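Local atomic coordinates of hypothetical bacterial 6-phosphogluconolactonase (Bacteroides fragilis, PDB entry 3SCY), a protein that probably hydrolyses 6-phosphogluconolactone to 6-phosphogluconate, as a lactonase built as a seven-bladed beta-propeller. Residues G120-F125 / L169-L174; D138-K143 / K195-G200; Y319-C324 / I330-R335. All blocks are in the same frame, centred on the assembly; numbering follows the deposited sequence.

Interaction 1 (G120-F125 / L169-L174); sequences GSITVF and LLADDL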
loop_
_atom_site.group_PDB
_atom_site.type_symbol
_atom_site.label_atom_id
_atom_site.label_comp_id
_atom_site.label_asym_id
_atom_site.label_seq_id
_atom_site.Cartn_x
_atom_site.Cartn_y
_atom_site.Cartn_z
ATOM N N GLY A 120 -7.143 -15.523 2.103
ATOM C CA GLY A 120 -6.567 -15.911 0.811
ATOM C C GLY A 120 -7.584 -15.645 -0.281
ATOM O O GLY A 120 -7.944 -16.528 -1.057
ATOM N N SER A 121 -8.123 -14.426 -0.274
ATOM C CA SER A 121 -9.192 -14.017 -1.155
ATOM C C SER A 121 -9.136 -12.515 -1.342
ATOM O O SER A 121 -8.353 -11.815 -0.673
ATOM C CB SER A 121 -10.542 -14.412 -0.547
ATOM O OG SER A 121 -10.720 -13.787 0.718
ATOM N N ILE A 122 -10.009 -12.013 -2.229
ATOM C CA ILE A 122 -10.207 -10.595 -2.441
ATOM C C ILE A 122 -11.708 -10.334 -2.403
ATOM O O ILE A 122 -12.517 -11.192 -2.808
ATOM C CB ILE A 122 -9.548 -10.019 -3.721
ATOM C CG1 ILE A 122 -10.142 -10.653 -5.000
ATOM C CG2 ILE A 122 -8.024 -10.169 -3.647
ATOM C CD1 ILE A 122 -9.613 -9.990 -6.306
ATOM N N THR A 123 -12.086 -9.199 -1.835
ATOM C CA THR A 123 -13.501 -8.843 -1.705
ATOM C C THR A 123 -13.775 -7.542 -2.456
ATOM O O THR A 123 -13.011 -6.586 -2.342
ATOM C CB THR A 123 -13.909 -8.726 -0.211
ATOM O OG1 THR A 123 -13.595 -9.946 0.445
ATOM C CG2 THR A 123 -15.422 -8.467 -0.041
ATOM N N VAL A 124 -14.897 -7.497 -3.190
ATOM C CA VAL A 124 -15.332 -6.318 -3.930
ATOM C C VAL A 124 -16.549 -5.733 -3.231
ATOM O O VAL A 124 -17.484 -6.494 -2.924
ATOM C CB VAL A 124 -15.689 -6.702 -5.410
ATOM C CG1 VAL A 124 -16.187 -5.500 -6.205
ATOM C CG2 VAL A 124 -14.492 -7.348 -6.107
ATOM N N PHE A 125 -16.547 -4.399 -3.025
ATOM C CA PHE A 125 -17.696 -3.683 -2.478
ATOM C C PHE A 125 -18.085 -2.562 -3.415
ATOM O O PHE A 125 -17.248 -1.689 -3.653
ATOM C CB PHE A 125 -17.396 -3.054 -1.093
ATOM C CG PHE A 125 -16.891 -3.956 -0.002
ATOM C CD1 PHE A 125 -15.537 -4.246 0.104
ATOM C CD2 PHE A 125 -17.757 -4.469 0.955
ATOM C CE1 PHE A 125 -15.054 -5.044 1.134
ATOM C CE2 PHE A 125 -17.283 -5.308 1.957
ATOM C CZ PHE A 125 -15.929 -5.585 2.053
ATOM N N LEU A 169 -6.981 -5.587 -12.846
ATOM C CA LEU A 169 -6.666 -5.597 -11.427
ATOM C C LEU A 169 -5.656 -6.715 -11.209
ATOM O O LEU A 169 -5.906 -7.852 -11.628
ATOM C CB LEU A 169 -7.904 -5.772 -10.543
ATOM C CG LEU A 169 -7.611 -5.702 -9.031
ATOM C CD1 LEU A 169 -8.608 -4.866 -8.309
ATOM C CD2 LEU A 169 -7.542 -7.101 -8.423
ATOM N N LEU A 170 -4.507 -6.386 -10.600
ATOM C CA LEU A 170 -3.455 -7.352 -10.282
ATOM C C LEU A 170 -3.430 -7.574 -8.790
ATOM O O LEU A 170 -3.449 -6.601 -8.022
ATOM C CB LEU A 170 -2.101 -6.889 -10.815
ATOM C CG LEU A 170 -2.038 -6.630 -12.329
ATOM C CD1 LEU A 170 -0.661 -6.200 -12.731
ATOM C CD2 LEU A 170 -2.381 -7.894 -13.145
ATOM N N ALA A 171 -3.463 -8.833 -8.354
ATOM C CA ALA A 171 -3.529 -9.146 -6.939
ATOM C C ALA A 171 -2.341 -9.997 -6.518
ATOM O O ALA A 171 -2.186 -11.133 -6.999
ATOM C CB ALA A 171 -4.841 -9.859 -6.645
ATOM N N ASP A 172 -1.505 -9.459 -5.607
ATOM C CA ASP A 172 -0.296 -10.170 -5.165
ATOM C C ASP A 172 -0.628 -11.227 -4.156
ATOM O O ASP A 172 -1.282 -10.931 -3.143
ATOM C CB ASP A 172 0.705 -9.186 -4.533
ATOM C CG ASP A 172 1.291 -8.155 -5.464
ATOM O OD1 ASP A 172 1.144 -8.311 -6.691
ATOM O OD2 ASP A 172 1.941 -7.197 -4.958
ATOM N N ASP A 173 -0.132 -12.440 -4.395
ATOM C CA ASP A 173 -0.392 -13.563 -3.516
ATOM C C ASP A 173 0.908 -14.075 -2.935
ATOM O O ASP A 173 1.652 -14.847 -3.560
ATOM C CB ASP A 173 -1.144 -14.640 -4.278
ATOM C CG ASP A 173 -1.560 -15.874 -3.492
ATOM O OD1 ASP A 173 -1.096 -16.039 -2.335
ATOM O OD2 ASP A 173 -2.345 -16.669 -4.031
ATOM N N LEU A 174 1.149 -13.673 -1.685
ATOM C CA LEU A 174 2.356 -14.035 -0.955
ATOM C C LEU A 174 2.455 -15.543 -0.772
ATOM O O LEU A 174 3.562 -16.102 -0.807
ATOM C CB LEU A 174 2.372 -13.287 0.405
ATOM C CG LEU A 174 3.535 -13.608 1.399
ATOM C CD1 LEU A 174 3.873 -12.381 2.240
ATOM C CD2 LEU A 174 3.195 -14.822 2.323
#

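Interaction 2 (D138-K143 / K195-G200); sequences DVIEFK and KFLTKG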
loop_
_atom_site.group_PDB
_atom_site.type_symbol
_atom_site.label_atom_id
_atom_site.label_comp_id
_atom_site.label_asym_id
_atom_site.label_seq_id
_atom_site.Cartn_x
_atom_site.Cartn_y
_atom_site.Cartn_z
ATOM N N ASP A 138 -18.797 -9.340 -4.406
ATOM C CA ASP A 138 -18.022 -10.505 -4.851
ATOM C C ASP A 138 -16.941 -10.841 -3.849
ATOM O O ASP A 138 -16.372 -9.946 -3.241
ATOM C CB ASP A 138 -17.395 -10.219 -6.223
ATOM C CG ASP A 138 -17.033 -11.421 -7.072
ATOM O OD1 ASP A 138 -17.372 -12.576 -6.664
ATOM O OD2 ASP A 138 -16.513 -11.215 -8.197
ATOM N N VAL A 139 -16.711 -12.129 -3.628
ATOM C CA VAL A 139 -15.626 -12.674 -2.786
ATOM C C VAL A 139 -14.951 -13.713 -3.677
ATOM O O VAL A 139 -15.598 -14.700 -4.066
ATOM C CB VAL A 139 -16.064 -13.239 -1.402
ATOM C CG1 VAL A 139 -14.863 -13.774 -0.606
ATOM C CG2 VAL A 139 -16.803 -12.196 -0.581
ATOM N N ILE A 140 -13.700 -13.450 -4.070
ATOM C CA ILE A 140 -12.965 -14.300 -5.010
ATOM C C ILE A 140 -11.923 -15.089 -4.243
ATOM O O ILE A 140 -11.004 -14.495 -3.681
ATOM C CB ILE A 140 -12.362 -13.451 -6.175
ATOM C CG1 ILE A 140 -13.479 -12.629 -6.862
ATOM C CG2 ILE A 140 -11.624 -14.347 -7.197
ATOM C CD1 ILE A 140 -13.054 -11.466 -7.724
ATOM N N GLU A 141 -12.099 -16.415 -4.170
ATOM C CA GLU A 141 -11.196 -17.298 -3.432
ATOM C C GLU A 141 -10.080 -17.810 -4.324
ATOM O O GLU A 141 -10.256 -17.954 -5.542
ATOM C CB GLU A 141 -11.979 -18.491 -2.853
ATOM C CG GLU A 141 -12.990 -18.102 -1.785
ATOM C CD GLU A 141 -12.481 -17.872 -0.373
ATOM O OE1 GLU A 141 -11.312 -18.212 -0.075
ATOM O OE2 GLU A 141 -13.286 -17.385 0.454
ATOM N N PHE A 142 -8.918 -18.062 -3.719
ATOM C CA PHE A 142 -7.773 -18.600 -4.440
ATOM C C PHE A 142 -7.370 -19.916 -3.825
ATOM O O PHE A 142 -7.738 -20.211 -2.682
ATOM C CB PHE A 142 -6.592 -17.610 -4.435
ATOM C CG PHE A 142 -6.955 -16.296 -5.079
ATOM C CD1 PHE A 142 -6.849 -16.124 -6.455
ATOM C CD2 PHE A 142 -7.394 -15.224 -4.309
ATOM C CE1 PHE A 142 -7.219 -14.912 -7.054
ATOM C CE2 PHE A 142 -7.772 -14.013 -4.908
ATOM C CZ PHE A 142 -7.661 -13.858 -6.275
ATOM N N LYS A 143 -6.634 -20.719 -4.591
ATOM C CA LYS A 143 -6.135 -22.012 -4.144
ATOM C C LYS A 143 -4.644 -22.132 -4.408
ATOM O O LYS A 143 -4.110 -21.492 -5.320
ATOM C CB LYS A 143 -6.891 -23.157 -4.841
ATOM C CG LYS A 143 -8.351 -23.277 -4.408
ATOM C CD LYS A 143 -9.049 -24.454 -5.101
ATOM C CE LYS A 143 -10.499 -24.570 -4.705
ATOM N NZ LYS A 143 -11.124 -25.806 -5.249
ATOM N N LYS A 195 -20.982 -7.338 -12.708
ATOM C CA LYS A 195 -19.797 -7.891 -12.054
ATOM C C LYS A 195 -18.573 -7.016 -12.370
ATOM O O LYS A 195 -18.353 -6.673 -13.539
ATOM C CB LYS A 195 -19.577 -9.337 -12.527
ATOM C CG LYS A 195 -18.529 -10.110 -11.739
ATOM C CD LYS A 195 -18.615 -11.587 -12.181
ATOM C CE LYS A 195 -17.960 -12.508 -11.195
ATOM N NZ LYS A 195 -17.823 -13.889 -11.742
ATOM N N PHE A 196 -17.774 -6.694 -11.341
ATOM C CA PHE A 196 -16.615 -5.847 -11.531
ATOM C C PHE A 196 -15.430 -6.613 -12.148
ATOM O O PHE A 196 -14.781 -6.110 -13.078
ATOM C CB PHE A 196 -16.215 -5.230 -10.168
ATOM C CG PHE A 196 -15.085 -4.228 -10.171
ATOM C CD1 PHE A 196 -14.991 -3.262 -11.166
ATOM C CD2 PHE A 196 -14.130 -4.230 -9.160
ATOM C CE1 PHE A 196 -13.952 -2.324 -11.160
ATOM C CE2 PHE A 196 -13.117 -3.267 -9.134
ATOM C CZ PHE A 196 -13.022 -2.340 -10.146
ATOM N N LEU A 197 -15.078 -7.764 -11.554
ATOM C CA LEU A 197 -13.888 -8.505 -11.962
ATOM C C LEU A 197 -14.179 -9.839 -12.586
ATOM O O LEU A 197 -15.034 -10.573 -12.104
ATOM C CB LEU A 197 -12.991 -8.757 -10.741
ATOM C CG LEU A 197 -12.547 -7.519 -9.943
ATOM C CD1 LEU A 197 -11.741 -7.927 -8.704
ATOM C CD2 LEU A 197 -11.793 -6.539 -10.829
ATOM N N THR A 198 -13.424 -10.175 -13.632
ATOM C CA THR A 198 -13.465 -11.481 -14.293
ATOM C C THR A 198 -12.030 -11.944 -14.447
ATOM O O THR A 198 -11.148 -11.117 -14.671
ATOM C CB THR A 198 -14.197 -11.405 -15.632
ATOM O OG1 THR A 198 -13.617 -10.362 -16.419
ATOM C CG2 THR A 198 -15.687 -11.148 -15.464
ATOM N N LYS A 199 -11.781 -13.273 -14.372
ATOM C CA LYS A 199 -10.396 -13.758 -14.485
ATOM C C LYS A 199 -9.812 -13.403 -15.862
ATOM O O LYS A 199 -10.519 -13.461 -16.866
ATOM C CB LYS A 199 -10.334 -15.264 -14.198
ATOM C CG LYS A 199 -10.587 -15.563 -12.717
ATOM C CD LYS A 199 -10.347 -17.021 -12.380
ATOM C CE LYS A 199 -10.434 -17.270 -10.894
ATOM N NZ LYS A 199 -10.226 -18.708 -10.572
ATOM N N GLY A 200 -8.571 -12.952 -15.883
ATOM C CA GLY A 200 -7.964 -12.511 -17.136
ATOM C C GLY A 200 -7.146 -13.568 -17.841
ATOM O O GLY A 200 -7.133 -14.739 -17.445
HETATM O O HOH W 1 -16.232 -8.661 -9.134
HETATM O O HOH W 2 -15.137 -12.540 -10.169
#

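Interaction 3 (Y319-C324 / I330-R335); sequences YLLVAC and IQIFER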
loop_
_atom_site.group_PDB
_atom_site.type_symbol
_atom_site.label_atom_id
_atom_site.label_comp_id
_atom_site.label_asym_id
_atom_site.label_seq_id
_atom_site.Cartn_x
_atom_site.Cartn_y
_atom_site.Cartn_z
ATOM N N TYR A 319 10.647 14.706 0.869
ATOM C CA TYR A 319 10.750 13.900 2.084
ATOM C C TYR A 319 10.212 12.488 1.897
ATOM O O TYR A 319 9.320 12.232 1.072
ATOM C CB TYR A 319 9.977 14.555 3.259
ATOM C CG TYR A 319 10.515 15.895 3.685
ATOM C CD1 TYR A 319 11.682 15.992 4.440
ATOM C CD2 TYR A 319 9.851 17.069 3.356
ATOM C CE1 TYR A 319 12.187 17.229 4.834
ATOM C CE2 TYR A 319 10.354 18.315 3.738
ATOM C CZ TYR A 319 11.520 18.387 4.486
ATOM O OH TYR A 319 12.063 19.602 4.882
ATOM N N LEU A 320 10.811 11.571 2.674
ATOM C CA LEU A 320 10.422 10.175 2.760
ATOM C C LEU A 320 10.110 9.891 4.233
ATOM O O LEU A 320 10.963 10.093 5.120
ATOM C CB LEU A 320 11.562 9.291 2.215
ATOM C CG LEU A 320 11.210 7.809 2.005
ATOM C CD1 LEU A 320 12.095 7.167 0.938
ATOM C CD2 LEU A 320 11.294 7.023 3.313
ATOM N N LEU A 321 8.845 9.519 4.488
ATOM C CA LEU A 321 8.352 9.291 5.840
ATOM C C LEU A 321 8.177 7.825 6.092
ATOM O O LEU A 321 7.537 7.146 5.281
ATOM C CB LEU A 321 7.006 10.002 6.054
ATOM C CG LEU A 321 6.996 11.535 6.014
ATOM C CD1 LEU A 321 7.081 12.079 4.599
ATOM C CD2 LEU A 321 5.692 12.076 6.594
ATOM N N VAL A 322 8.770 7.325 7.192
ATOM C CA VAL A 322 8.755 5.902 7.527
ATOM C C VAL A 322 7.949 5.606 8.789
ATOM O O VAL A 322 8.300 6.084 9.864
ATOM C CB VAL A 322 10.183 5.336 7.703
ATOM C CG1 VAL A 322 10.141 3.830 7.958
ATOM C CG2 VAL A 322 11.045 5.651 6.485
ATOM N N ALA A 323 6.895 4.790 8.660
ATOM C CA ALA A 323 6.129 4.346 9.821
ATOM C C ALA A 323 6.889 3.195 10.471
ATOM O O ALA A 323 7.128 2.173 9.818
ATOM C CB ALA A 323 4.742 3.892 9.382
ATOM N N CYS A 324 7.293 3.358 11.739
ATOM C CA CYS A 324 8.052 2.319 12.441
ATOM C C CYS A 324 7.137 1.761 13.513
ATOM O O CYS A 324 6.946 2.391 14.554
ATOM C CB CYS A 324 9.342 2.887 13.016
ATOM S SG CYS A 324 10.436 3.622 11.780
ATOM N N ILE A 330 6.888 7.919 13.414
ATOM C CA ILE A 330 6.952 8.178 11.986
ATOM C C ILE A 330 8.241 8.972 11.829
ATOM O O ILE A 330 8.315 10.092 12.344
ATOM C CB ILE A 330 5.743 8.888 11.373
ATOM C CG1 ILE A 330 4.519 8.006 11.501
ATOM C CG2 ILE A 330 6.031 9.217 9.876
ATOM C CD1 ILE A 330 3.172 8.839 11.466
ATOM N N GLN A 331 9.286 8.381 11.226
ATOM C CA GLN A 331 10.565 9.066 11.038
ATOM C C GLN A 331 10.546 9.860 9.756
ATOM O O GLN A 331 10.043 9.362 8.730
ATOM C CB GLN A 331 11.675 8.050 10.965
ATOM C CG GLN A 331 12.229 7.582 12.267
ATOM C CD GLN A 331 13.417 6.717 11.932
ATOM O OE1 GLN A 331 13.296 5.746 11.194
ATOM N NE2 GLN A 331 14.591 7.100 12.385
ATOM N N ILE A 332 11.127 11.070 9.780
ATOM C CA ILE A 332 11.110 11.934 8.612
ATOM C C ILE A 332 12.515 12.045 8.019
ATOM O O ILE A 332 13.435 12.494 8.714
ATOM C CB ILE A 332 10.545 13.352 8.953
ATOM C CG1 ILE A 332 9.349 13.339 9.952
ATOM C CG2 ILE A 332 10.272 14.180 7.690
ATOM C CD1 ILE A 332 8.087 12.536 9.496
ATOM N N PHE A 333 12.674 11.663 6.742
ATOM C CA PHE A 333 13.951 11.752 6.037
ATOM C C PHE A 333 13.893 12.734 4.896
ATOM O O PHE A 333 12.932 12.758 4.133
ATOM C CB PHE A 333 14.411 10.386 5.484
ATOM C CG PHE A 333 14.651 9.345 6.542
ATOM C CD1 PHE A 333 13.612 8.514 6.973
ATOM C CD2 PHE A 333 15.916 9.167 7.094
ATOM C CE1 PHE A 333 13.827 7.580 7.988
ATOM C CE2 PHE A 333 16.122 8.245 8.117
ATOM C CZ PHE A 333 15.092 7.426 8.528
ATOM N N GLU A 334 14.908 13.575 4.785
ATOM C CA GLU A 334 15.014 14.465 3.647
ATOM C C GLU A 334 15.721 13.704 2.528
ATOM O O GLU A 334 16.694 13.000 2.801
ATOM C CB GLU A 334 15.761 15.756 4.029
ATOM C CG GLU A 334 15.785 16.759 2.888
ATOM C CD GLU A 334 16.300 18.151 3.187
ATOM O OE1 GLU A 334 16.548 18.461 4.376
ATOM O OE2 GLU A 334 16.418 18.945 2.226
ATOM N N ARG A 335 15.224 13.820 1.296
ATOM C CA ARG A 335 15.780 13.202 0.099
ATOM C C ARG A 335 16.695 14.127 -0.638
ATOM O O ARG A 335 16.338 15.277 -0.905
ATOM C CB ARG A 335 14.677 12.820 -0.890
ATOM C CG ARG A 335 13.822 11.650 -0.493
ATOM C CD ARG A 335 12.966 11.157 -1.661
ATOM N NE ARG A 335 13.740 10.590 -2.766
ATOM C CZ ARG A 335 13.944 11.174 -3.942
ATOM N NH1 ARG A 335 13.366 12.335 -4.227
ATOM N NH2 ARG A 335 14.716 10.592 -4.852
HETATM O O HOH W 3 14.523 19.509 6.310
#

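Interaction 1 (G120-F125 / L169-L174)
Ile122 meets Leu169 and Ala171 at the interface between two consecutive blades of the seven-bladed beta-propeller, where the face of one four-stranded sheet lies on the face of the next. No hydrogen bond joins the two segments: Ile122 CA and Ala171 CA are 8.2 Å apart, a separation bridged by side chains alone. The two branches of Ile122 divide the work. Its CD1 comes within 4.1 Å of Leu169 CD2, the two side chains running past each other in opposite directions, while CG2 sits 4.4 Å from Ala171 CB. CG1 lies between the backbone N and carbonyl carbon (chi1 63°), and with CD1 extended beyond it the long branch goes to the leucine while the short one faces the alanine. A beta-branched residue suits a strand and offers two methyl ends; the small alanine presents just one methyl to CG2. At the start of 120-125, Gly120 has a positive phi and with Ser121 faces Asn116 in a G1 beta bulge. Ile122 also touches Val160 of strand 157-162 and Phe182 of strand 178-184, so it packs against side chains from three strands of the following blade, while Leu170 turns to Leu216 and Phe218 in strand 213-218 of the blade after that.

Interaction 2 (D138-K143 / K195-G200)
Asp138 and Leu197 are joined through two waters, both held by the same carboxylate oxygen. Water 1 donates to Asp138 OD2 at 2.7 Å and accepts from Leu197 N at 2.8 Å. Water 2 also donates to Asp138 OD2, but spends its other hydrogen on Leu197 O, 2.8 Å away. Through the two waters one carboxylate oxygen is linked to both the N-H and the C=O of Leu197; aspartate suits the place because its short side chain offers an oxygen that can accept from two waters at once. The aliphatic end of Lys195 passes obliquely across the carboxylate, its CE 3.6 Å from Asp138 OD2. A salt bridge is not formed: Lys195 NZ stays 4.6 Å from Asp138 OD2, although the opposite charges probably still attract. The lysine chain is extended, CG lying opposite the backbone N (chi1 -170°), which carries its end over to the aspartate.

Next to this watery patch the contact becomes apolar. Ile140 and Leu197 cross at about a right angle, with Ile140 CD1 3.9 Å from Leu197 CD1. The other methyl of the leucine, CD2, rests over one face of the Phe196 ring, towards its rim.

Backbone bonds fix both sides: Asp138 pairs with Val124 and Ile140 with Ile122, while Phe196 pairs with Asn185 and Thr198 with Asn183. Asn185 ND2 also binds Lys195 O. The strands that meet here are the fourth and outermost of two successive propeller blades, and the pattern of apolar packing beside bridging water belongs to the partly exposed outer part of a blade-to-blade interface.

Interaction 3 (Y319-C324 / I330-R335)
The ring of Tyr319 has Phe333 O at its edge, near its plane, 3.5 Å from CD1, and water 3 in plane at the hydroxyl end; Ile332 CG2 and the CA of Glu334 approach it obliquely. The Phe333 ring is placed alike, with Leu320 O at its edge, 3.6 Å from CD1, and Val322 CG2 coming in obliquely, 3.7 Å from CE1. Both rings belong to a beta hairpin, the second and third strands of a propeller blade, running antiparallel at 159°. Leu320 with Phe333 and Val322 with Gln331 are hydrogen-bonded pairs, each closed by two N-H to C=O bonds; Leu320 N to Phe333 O is 2.8 Å. Tyr319-Glu334, Leu321-Ile332 and Ala323-Ile330 are non-hydrogen-bonded pairs.

Leu321 and Ile332 lie side by side, pointing the same way, and Leu321 CG is 3.8 Å from Ile332 CD1. Branched aliphatic residues suit these buried positions: Leu321 and Ile330 also pack on Leu357 of strand 354-360, in the blade that joins the two chain ends. On the other face Gln331 OE1 accepts from Gly305 N, with Cys324 SG 3.6 Å from that oxygen. Arg335 NH1 binds Gly317 O of its own blade, and its NE reaches Tyr274 OH of the preceding one. The side chain of Phe333 is about 6 Å from the bound sodium ion, whose site includes Gln302 and Leu342.

Glu334 crosses the tyrosine obliquely, its chain extended with CG opposite its own backbone N (chi1 -175°) and its carboxylate plane 54° from the ring. Water 3 joins their ends, 2.8 Å from Tyr319 OH and donating to Glu334 OE1.

How the interactions relate
Following the chain, segment 120-125 comes first and 138-143 next; these neighbouring strands of one blade hydrogen-bond to each other. The chain then enters the following blade, where 169-174 completes interaction 1 and 195-200 completes interaction 2. Their segments alternate, so the two loops cross, and with centres 8 Å apart they form one continuous interface, interaction 1 more deeply buried and interaction 2 farther out. Interaction 3 comes later, in series, and closes just a short hairpin turn. It lies on the opposite side of the chain's centre, about 28 Å from interaction 1 between centres. Interactions 1 and 2 join blades; interaction 3 pairs the two middle strands within a single blade.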